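Local coordinates for argininosuccinate lyase (Chelativorans sp., PDB 6RXA), which is a C-N lyase of the aspartase/fumarase superfamily known as EDDS lyase, and probably also splits argininosuccinate into fumarate and arginine, at residues 176-179 with 180-184; 262-265 with 266-269. The protein carries 2 engineered substitutions. All blocks are in the same frame, centred on the assembly; numbering follows the deposited sequence.

Contact 1: residues 176-179 with 180-184; sequences SENL and AKNLD
Asn178 and Asn182, one helical turn apart, point their amides past each other at a slant, planes 64° apart. Asn178 has its CG anti to the backbone N (chi1 166°), which swings its amide along the helix until OD1 lies 3.0 Å from ND2 of Asn182. A water joins the pair by accepting from ND2 of Asn178 at 2.9 Å and from ND2 of Asn182 at 3.0 Å. Asn178 ND2 also bonds to Tyr318 of the second subunit, while Asn182 OD1 takes a hydrogen from Arg185. These residues lie on helix 168-193, part of the long-helix bundle characteristic of the aspartase/fumarase superfamily, with regular i to i+4 bonds. A leucine at Asn178 would probably leave Tyr318 of the second subunit without its amide mate and the water held by Asn182 alone of the pair. On another flank, Lys181 bends at chi3 (-68°), which brings its CE to 3.7 Å from the Glu177 carbonyl O. Its NZ and Glu177 OE2 stay 5.0 Å apart, bridged by a water that donates to OE2 and accepts from NZ. Both reach the second subunit, Glu177 accepting from the N of its Asn227 and Val226, Lys181 forming a salt bridge with its Glu230.

Contact 2: residues 262-265 with 266-269; sequences WSTD and EYQV
Trp262 O accepts a hydrogen bond from the backbone N of Val269 at 2.9 Å, and so closes a turn at the end of a helix. Thr264 serves the turn twice: its OG1 receives the N-H of Tyr267 at 3.0 Å in a fairly straight bond (164°), and its backbone O receives that of Gln268 at 2.9 Å. This pairing of side-chain and main-chain acceptors is an ST motif. With chi1 at 55°, OG1 sits between the backbone N and the carbonyl carbon, and it also bonds to Leu261 O, to which it must give its proton. A water accepts from Asp265 N and donates to Glu266 OE1 at 2.8 Å. Both carboxylates look to the third subunit, Asp265 to Lys161 and the N of Glu162, Glu266 OE2 to the hydroxyl of Tyr157. Apolar contacts accompany these links: Val269 CG2 rests 3.7 Å from Trp262 CB, and Tyr267 CD2 comes to the edge of the indole. The side chain of Asp265 is about 6 Å from that of Lys286, a succinate-binding residue. The turn leads from helix 236-262 into strand 270-271, with helix 353-362 packing on Val269 and Gln268.

In the fold
From the N terminus, the chain first reaches contact 1 midway along helix 168-193, where neighbouring turns of a continuous helix meet and no loop is closed. This helix packs on helices 112-147, 236-262 and 451-500, and one flank faces the second subunit. Contact 2 comes later, in the turn that follows helix 236-262; it closes a short loop before strand 270-271, which pairs antiparallel with strand 350-351, and it meets the third subunit. The two follow in series, neither nesting nor crossing, with centres 28 Å apart. Helix 236-262 connects them: its middle packs on Leu179 and Asn182, and its end begins contact 2.

Contact 1: residues 176-179 with 180-184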
loop_
_atom_site.group_PDB
_atom_site.type_symbol
_atom_site.label_atom_id
_atom_site.label_comp_id
_atom_site.label_asym_id
_atom_site.label_seq_id
_atom_site.Cartn_x
_atom_site.Cartn_y
_atom_site.Cartn_z
ATOM N N SER A 176 -1.841 25.494 -10.157
ATOM C CA SER A 176 -2.391 26.369 -9.126
ATOM C C SER A 176 -3.736 25.856 -8.614
ATOM O O SER A 176 -4.000 25.892 -7.406
ATOM C CB SER A 176 -2.510 27.804 -9.643
ATOM O OG SER A 176 -3.087 28.651 -8.643
ATOM N N GLU A 177 -4.598 25.377 -9.515
ATOM C CA GLU A 177 -5.914 24.888 -9.104
ATOM C C GLU A 177 -5.789 23.600 -8.296
ATOM O O GLU A 177 -6.510 23.412 -7.306
ATOM C CB GLU A 177 -6.799 24.726 -10.353
ATOM C CG GLU A 177 -8.279 24.429 -10.048
ATOM C CD GLU A 177 -9.225 24.694 -11.211
ATOM O OE1 GLU A 177 -8.803 25.245 -12.245
ATOM O OE2 GLU A 177 -10.424 24.373 -11.056
ATOM N N ASN A 178 -4.868 22.711 -8.692
ATOM C CA ASN A 178 -4.541 21.533 -7.893
ATOM C C ASN A 178 -4.141 21.931 -6.480
ATOM O O ASN A 178 -4.616 21.355 -5.489
ATOM C CB ASN A 178 -3.392 20.783 -8.576
ATOM C CG ASN A 178 -2.736 19.730 -7.677
ATOM O OD1 ASN A 178 -2.035 20.063 -6.712
ATOM N ND2 ASN A 178 -2.932 18.453 -8.011
ATOM N N LEU A 179 -3.274 22.932 -6.371
ATOM C CA LEU A 179 -2.762 23.341 -5.076
ATOM C C LEU A 179 -3.835 24.006 -4.234
ATOM O O LEU A 179 -3.841 23.845 -3.011
ATOM C CB LEU A 179 -1.573 24.274 -5.271
ATOM C CG LEU A 179 -0.351 23.630 -5.909
ATOM C CD1 LEU A 179 0.757 24.645 -6.182
ATOM C CD2 LEU A 179 0.192 22.501 -5.033
ATOM N N ALA A 180 -4.740 24.754 -4.852
ATOM C CA ALA A 180 -5.835 25.339 -4.094
ATOM C C ALA A 180 -6.649 24.256 -3.400
ATOM O O ALA A 180 -7.003 24.393 -2.222
ATOM C CB ALA A 180 -6.697 26.189 -5.017
ATOM N N LYS A 181 -6.920 23.151 -4.099
ATOM C CA LYS A 181 -7.708 22.079 -3.506
ATOM C C LYS A 181 -6.917 21.344 -2.431
ATOM O O LYS A 181 -7.478 20.944 -1.405
ATOM C CB LYS A 181 -8.234 21.141 -4.592
ATOM C CG LYS A 181 -9.353 21.794 -5.405
ATOM C CD LYS A 181 -9.933 20.848 -6.441
ATOM C CE LYS A 181 -8.922 20.565 -7.530
ATOM N NZ LYS A 181 -9.618 19.978 -8.724
ATOM N N ASN A 182 -5.605 21.168 -2.628
ATOM C CA ASN A 182 -4.781 20.575 -1.579
ATOM C C ASN A 182 -4.713 21.464 -0.341
ATOM O O ASN A 182 -4.708 20.959 0.788
ATOM C CB ASN A 182 -3.396 20.227 -2.124
ATOM C CG ASN A 182 -3.410 18.926 -2.912
ATOM O OD1 ASN A 182 -3.982 17.933 -2.464
ATOM N ND2 ASN A 182 -2.818 18.935 -4.100
ATOM N N LEU A 183 -4.703 22.788 -0.523
ATOM C CA LEU A 183 -4.745 23.679 0.636
ATOM C C LEU A 183 -6.067 23.525 1.385
ATOM O O LEU A 183 -6.086 23.520 2.618
ATOM C CB LEU A 183 -4.498 25.121 0.201
ATOM C CG LEU A 183 -3.025 25.423 -0.106
ATOM C CD1 LEU A 183 -2.891 26.696 -0.900
ATOM C CD2 LEU A 183 -2.172 25.508 1.171
ATOM N N ASP A 184 -7.180 23.380 0.664
ATOM C CA ASP A 184 -8.440 23.066 1.326
ATOM C C ASP A 184 -8.334 21.753 2.105
ATOM O O ASP A 184 -8.782 21.666 3.255
ATOM C CB ASP A 184 -9.582 22.982 0.317
ATOM C CG ASP A 184 -10.075 24.340 -0.153
ATOM O OD1 ASP A 184 -9.955 25.347 0.584
ATOM O OD2 ASP A 184 -10.629 24.384 -1.279
HETATM O O HOH W 1 -11.126 22.417 -9.358
HETATM O O HOH W 2 -2.096 16.674 -5.854
#

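Contact 2: residues 262-265 with 266-269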
loop_
_atom_site.group_PDB
_atom_site.type_symbol
_atom_site.label_atom_id
_atom_site.label_comp_id
_atom_site.label_asym_id
_atom_site.label_seq_id
_atom_site.Cartn_x
_atom_site.Cartn_y
_atom_site.Cartn_z
ATOM N N TRP A 262 10.022 17.664 -20.477
ATOM C CA TRP A 262 10.309 18.894 -21.209
ATOM C C TRP A 262 11.807 19.137 -21.373
ATOM O O TRP A 262 12.251 19.699 -22.388
ATOM C CB TRP A 262 9.753 20.105 -20.460
ATOM C CG TRP A 262 8.279 20.292 -20.429
ATOM C CD1 TRP A 262 7.325 19.657 -21.179
ATOM C CD2 TRP A 262 7.590 21.209 -19.588
ATOM N NE1 TRP A 262 6.070 20.140 -20.842
ATOM C CE2 TRP A 262 6.214 21.095 -19.867
ATOM C CE3 TRP A 262 8.012 22.141 -18.629
ATOM C CZ2 TRP A 262 5.253 21.865 -19.206
ATOM C CZ3 TRP A 262 7.059 22.892 -17.968
ATOM C CH2 TRP A 262 5.694 22.747 -18.258
ATOM N N SER A 263 12.598 18.734 -20.383
ATOM C CA SER A 263 14.029 18.996 -20.350
ATOM C C SER A 263 14.872 17.808 -20.797
ATOM O O SER A 263 16.099 17.861 -20.669
ATOM C CB SER A 263 14.459 19.507 -18.973
ATOM O OG SER A 263 14.179 18.577 -17.929
ATOM N N THR A 264 14.263 16.773 -21.369
ATOM C CA THR A 264 15.043 15.736 -22.019
ATOM C C THR A 264 15.875 16.345 -23.140
ATOM O O THR A 264 15.576 17.429 -23.665
ATOM C CB THR A 264 14.163 14.633 -22.619
ATOM O OG1 THR A 264 13.196 15.190 -23.524
ATOM C CG2 THR A 264 13.502 13.815 -21.519
ATOM N N ASP A 265 16.916 15.611 -23.539
ATOM C CA ASP A 265 17.718 16.015 -24.684
ATOM C C ASP A 265 16.890 16.066 -25.965
ATOM O O ASP A 265 17.222 16.810 -26.895
ATOM C CB ASP A 265 18.881 15.032 -24.856
ATOM C CG ASP A 265 19.830 15.039 -23.675
ATOM O OD1 ASP A 265 20.085 16.128 -23.135
ATOM O OD2 ASP A 265 20.339 13.969 -23.300
ATOM N N GLU A 266 15.824 15.282 -26.032
ATOM C CA GLU A 266 15.000 15.165 -27.225
ATOM C C GLU A 266 13.889 16.200 -27.289
ATOM O O GLU A 266 13.645 16.769 -28.369
ATOM C CB GLU A 266 14.410 13.754 -27.257
ATOM C CG GLU A 266 15.450 12.647 -27.448
ATOM C CD GLU A 266 16.194 12.255 -26.187
ATOM O OE1 GLU A 266 15.793 12.679 -25.080
ATOM O OE2 GLU A 266 17.181 11.503 -26.326
ATOM N N TYR A 267 13.179 16.457 -26.192
ATOM C CA TYR A 267 12.194 17.529 -26.225
ATOM C C TYR A 267 12.895 18.882 -26.266
ATOM O O TYR A 267 12.606 19.721 -27.123
ATOM C CB TYR A 267 11.317 17.539 -24.983
ATOM C CG TYR A 267 10.197 16.525 -24.798
ATOM C CD1 TYR A 267 10.410 15.152 -24.934
ATOM C CD2 TYR A 267 8.939 16.943 -24.373
ATOM C CE1 TYR A 267 9.401 14.241 -24.687
ATOM C CE2 TYR A 267 7.924 16.030 -24.127
ATOM C CZ TYR A 267 8.167 14.683 -24.275
ATOM O OH TYR A 267 7.183 13.767 -23.997
ATOM N N GLN A 268 13.796 19.111 -25.302
ATOM C CA GLN A 268 14.563 20.346 -25.154
ATOM C C GLN A 268 13.691 21.596 -25.254
ATOM O O GLN A 268 14.080 22.609 -25.842
ATOM C CB GLN A 268 15.792 20.398 -26.066
ATOM C CG GLN A 268 15.594 19.981 -27.488
ATOM C CD GLN A 268 16.897 20.023 -28.268
ATOM O OE1 GLN A 268 17.941 20.410 -27.739
ATOM N NE2 GLN A 268 16.843 19.621 -29.530
ATOM N N VAL A 269 12.528 21.560 -24.603
ATOM C CA VAL A 269 11.692 22.758 -24.541
ATOM C C VAL A 269 11.813 23.509 -23.223
ATOM O O VAL A 269 11.268 24.617 -23.108
ATOM C CB VAL A 269 10.211 22.480 -24.868
ATOM C CG1 VAL A 269 10.078 22.029 -26.325
ATOM C CG2 VAL A 269 9.665 21.474 -23.895
HETATM O O HOH W 3 17.127 12.874 -22.676
#